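Gamma-glutamyl-gamma-aminobutyraldehyde dehydrogenase (Burkholderia cenocepacia, PDB 4LIH) probably oxidises aldehydes, among them gamma-glutamyl-gamma-aminobutyraldehyde, to carboxylic acids with NAD(P)+ as a member of the aldehyde dehydrogenase family. Local coordinates at residues V94-A99 with F139-D144. Residues are numbered along the deposited sequence; the frame is centred on the assembly and turned at random.
Sequences VLLRWA and FAEAID
The methyl of Ala140 meets Leu95 and Leu96, and this is the closest approach of segments 94-99 and 139-144. Ala140 CB lies 3.7 Å from Leu95 CB. The small alanine lets the backbones approach to 5.8 Å between Leu95 CA and Ala140 CA. Leu96 touches the same methyl with its CD2, 4.1 Å from Ala140 CB, and its CG lies almost as near. Leu95 CB and Leu96 CD2 reach this methyl from directions roughly at right angles. The CD1 branch of Leu95 extends to Ile143. With CG turned away from its own carbonyl (chi1 -63°), Leu95 holds CD1 4.0 Å from Ile143 CD1. The two side chains cross at about a right angle and meet through these terminal methyls. No hydrogen bond joins the segments.

Packing is looser around Leu96, which is partly exposed. Its CD2 is 4.5 Å from Glu141 CG, where only the aliphatic part of the glutamate approaches. The carboxylate is engaged across the subunit interface: Glu141 OE1 forms salt bridges with Lys92 and Lys145 of the second subunit. Leu96 also packs on Glu141 of that subunit.

Val136, one turn before Ala140, extends the apolar seam to Leu95 and Ala99. The arrangement is a close apolar packing of two helices, 88-104 and 121-142, through a small alanine, beside a subunit interface of the aldehyde dehydrogenase fold.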
loop_
_atom_site.group_PDB
_atom_site.type_symbol
_atom_site.label_atom_id
_atom_site.label_comp_id
_atom_site.label_asym_id
_atom_site.label_seq_id
_atom_site.Cartn_x
_atom_site.Cartn_y
_atom_site.Cartn_z
ATOM N N VAL A 94 10.796 -15.887 -17.746
ATOM C CA VAL A 94 10.709 -15.713 -19.215
ATOM C C VAL A 94 10.946 -14.260 -19.644
ATOM O O VAL A 94 11.729 -14.015 -20.536
ATOM C CB VAL A 94 9.388 -16.262 -19.775
ATOM C CG1 VAL A 94 9.203 -15.923 -21.242
ATOM C CG2 VAL A 94 9.321 -17.767 -19.563
ATOM N N LEU A 95 10.289 -13.307 -18.990
ATOM C CA LEU A 95 10.458 -11.913 -19.348
ATOM C C LEU A 95 11.898 -11.424 -19.115
ATOM O O LEU A 95 12.445 -10.718 -19.944
ATOM C CB LEU A 95 9.426 -11.022 -18.639
ATOM C CG LEU A 95 7.978 -11.306 -19.017
ATOM C CD1 LEU A 95 7.061 -10.617 -18.004
ATOM C CD2 LEU A 95 7.680 -10.849 -20.447
ATOM N N LEU A 96 12.517 -11.811 -18.007
ATOM C CA LEU A 96 13.941 -11.546 -17.823
ATOM C C LEU A 96 14.811 -12.097 -18.968
ATOM O O LEU A 96 15.741 -11.407 -19.440
ATOM C CB LEU A 96 14.440 -12.056 -16.442
ATOM C CG LEU A 96 13.905 -11.295 -15.226
ATOM C CD1 LEU A 96 14.543 -11.823 -13.911
ATOM C CD2 LEU A 96 14.221 -9.868 -15.409
ATOM N N ARG A 97 14.538 -13.322 -19.422
ATOM C CA ARG A 97 15.312 -13.873 -20.509
ATOM C C ARG A 97 15.143 -13.062 -21.808
ATOM O O ARG A 97 16.066 -12.909 -22.577
ATOM C CB ARG A 97 14.940 -15.338 -20.745
ATOM C CG ARG A 97 15.638 -15.991 -21.915
ATOM C CD ARG A 97 17.125 -16.046 -21.676
ATOM N NE ARG A 97 17.866 -16.602 -22.805
ATOM C CZ ARG A 97 19.088 -16.230 -23.153
ATOM N NH1 ARG A 97 19.716 -15.283 -22.490
ATOM N NH2 ARG A 97 19.666 -16.786 -24.207
ATOM N N TRP A 98 13.951 -12.537 -22.043
ATOM C CA TRP A 98 13.686 -11.773 -23.266
ATOM C C TRP A 98 14.467 -10.469 -23.240
ATOM O O TRP A 98 15.155 -10.114 -24.209
ATOM C CB TRP A 98 12.188 -11.518 -23.373
ATOM C CG TRP A 98 11.716 -10.805 -24.575
ATOM C CD1 TRP A 98 12.289 -10.754 -25.804
ATOM C CD2 TRP A 98 10.479 -10.114 -24.671
ATOM N NE1 TRP A 98 11.472 -10.055 -26.672
ATOM C CE2 TRP A 98 10.378 -9.608 -25.974
ATOM C CE3 TRP A 98 9.470 -9.830 -23.750
ATOM C CZ2 TRP A 98 9.273 -8.892 -26.407
ATOM C CZ3 TRP A 98 8.385 -9.087 -24.181
ATOM C CH2 TRP A 98 8.290 -8.650 -25.498
ATOM N N ALA A 99 14.425 -9.801 -22.095
ATOM C CA ALA A 99 15.179 -8.601 -21.891
ATOM C C ALA A 99 16.675 -8.832 -22.023
ATOM O O ALA A 99 17.361 -8.024 -22.663
ATOM C CB ALA A 99 14.885 -8.020 -20.522
ATOM N N PHE A 139 8.956 -4.666 -14.872
ATOM C CA PHE A 139 7.640 -5.270 -14.682
ATOM C C PHE A 139 7.741 -6.763 -14.352
ATOM O O PHE A 139 6.951 -7.263 -13.566
ATOM C CB PHE A 139 6.676 -4.956 -15.830
ATOM C CG PHE A 139 6.153 -3.531 -15.782
ATOM C CD1 PHE A 139 5.185 -3.158 -14.821
ATOM C CD2 PHE A 139 6.728 -2.548 -16.575
ATOM C CE1 PHE A 139 4.700 -1.842 -14.753
ATOM C CE2 PHE A 139 6.274 -1.246 -16.485
ATOM C CZ PHE A 139 5.275 -0.897 -15.588
ATOM N N ALA A 140 8.749 -7.440 -14.912
ATOM C CA ALA A 140 9.008 -8.829 -14.606
ATOM C C ALA A 140 9.305 -8.946 -13.126
ATOM O O ALA A 140 8.751 -9.800 -12.410
ATOM C CB ALA A 140 10.202 -9.340 -15.399
ATOM N N GLU A 141 10.181 -8.071 -12.658
ATOM C CA GLU A 141 10.626 -8.113 -11.257
ATOM C C GLU A 141 9.513 -7.690 -10.289
ATOM O O GLU A 141 9.579 -7.976 -9.113
ATOM C CB GLU A 141 11.814 -7.170 -11.076
ATOM C CG GLU A 141 13.128 -7.665 -11.651
ATOM C CD GLU A 141 14.243 -6.617 -11.569
ATOM O OE1 GLU A 141 13.951 -5.437 -11.338
ATOM O OE2 GLU A 141 15.436 -6.956 -11.699
ATOM N N ALA A 142 8.514 -6.966 -10.776
ATOM C CA ALA A 142 7.381 -6.561 -9.922
ATOM C C ALA A 142 6.304 -7.638 -9.746
ATOM O O ALA A 142 5.546 -7.570 -8.773
ATOM C CB ALA A 142 6.769 -5.306 -10.484
ATOM N N ILE A 143 6.241 -8.607 -10.661
ATOM C CA ILE A 143 5.163 -9.606 -10.727
ATOM C C ILE A 143 4.944 -10.333 -9.428
ATOM O O ILE A 143 3.783 -10.713 -9.089
ATOM C CB ILE A 143 5.437 -10.754 -11.775
ATOM C CG1 ILE A 143 5.303 -10.276 -13.212
ATOM C CG2 ILE A 143 4.412 -11.886 -11.637
ATOM C CD1 ILE A 143 5.846 -11.307 -14.203
ATOM N N ASP A 144 6.040 -10.609 -8.728
ATOM C CA ASP A 144 5.975 -11.450 -7.497
ATOM C C ASP A 144 6.222 -10.666 -6.230
ATOM O O ASP A 144 6.565 -11.263 -5.208
ATOM C CB ASP A 144 6.873 -12.702 -7.625
ATOM C CG ASP A 144 8.368 -12.397 -7.710
ATOM O OD1 ASP A 144 8.747 -11.260 -8.002
ATOM O OD2 ASP A 144 9.193 -13.329 -7.459
#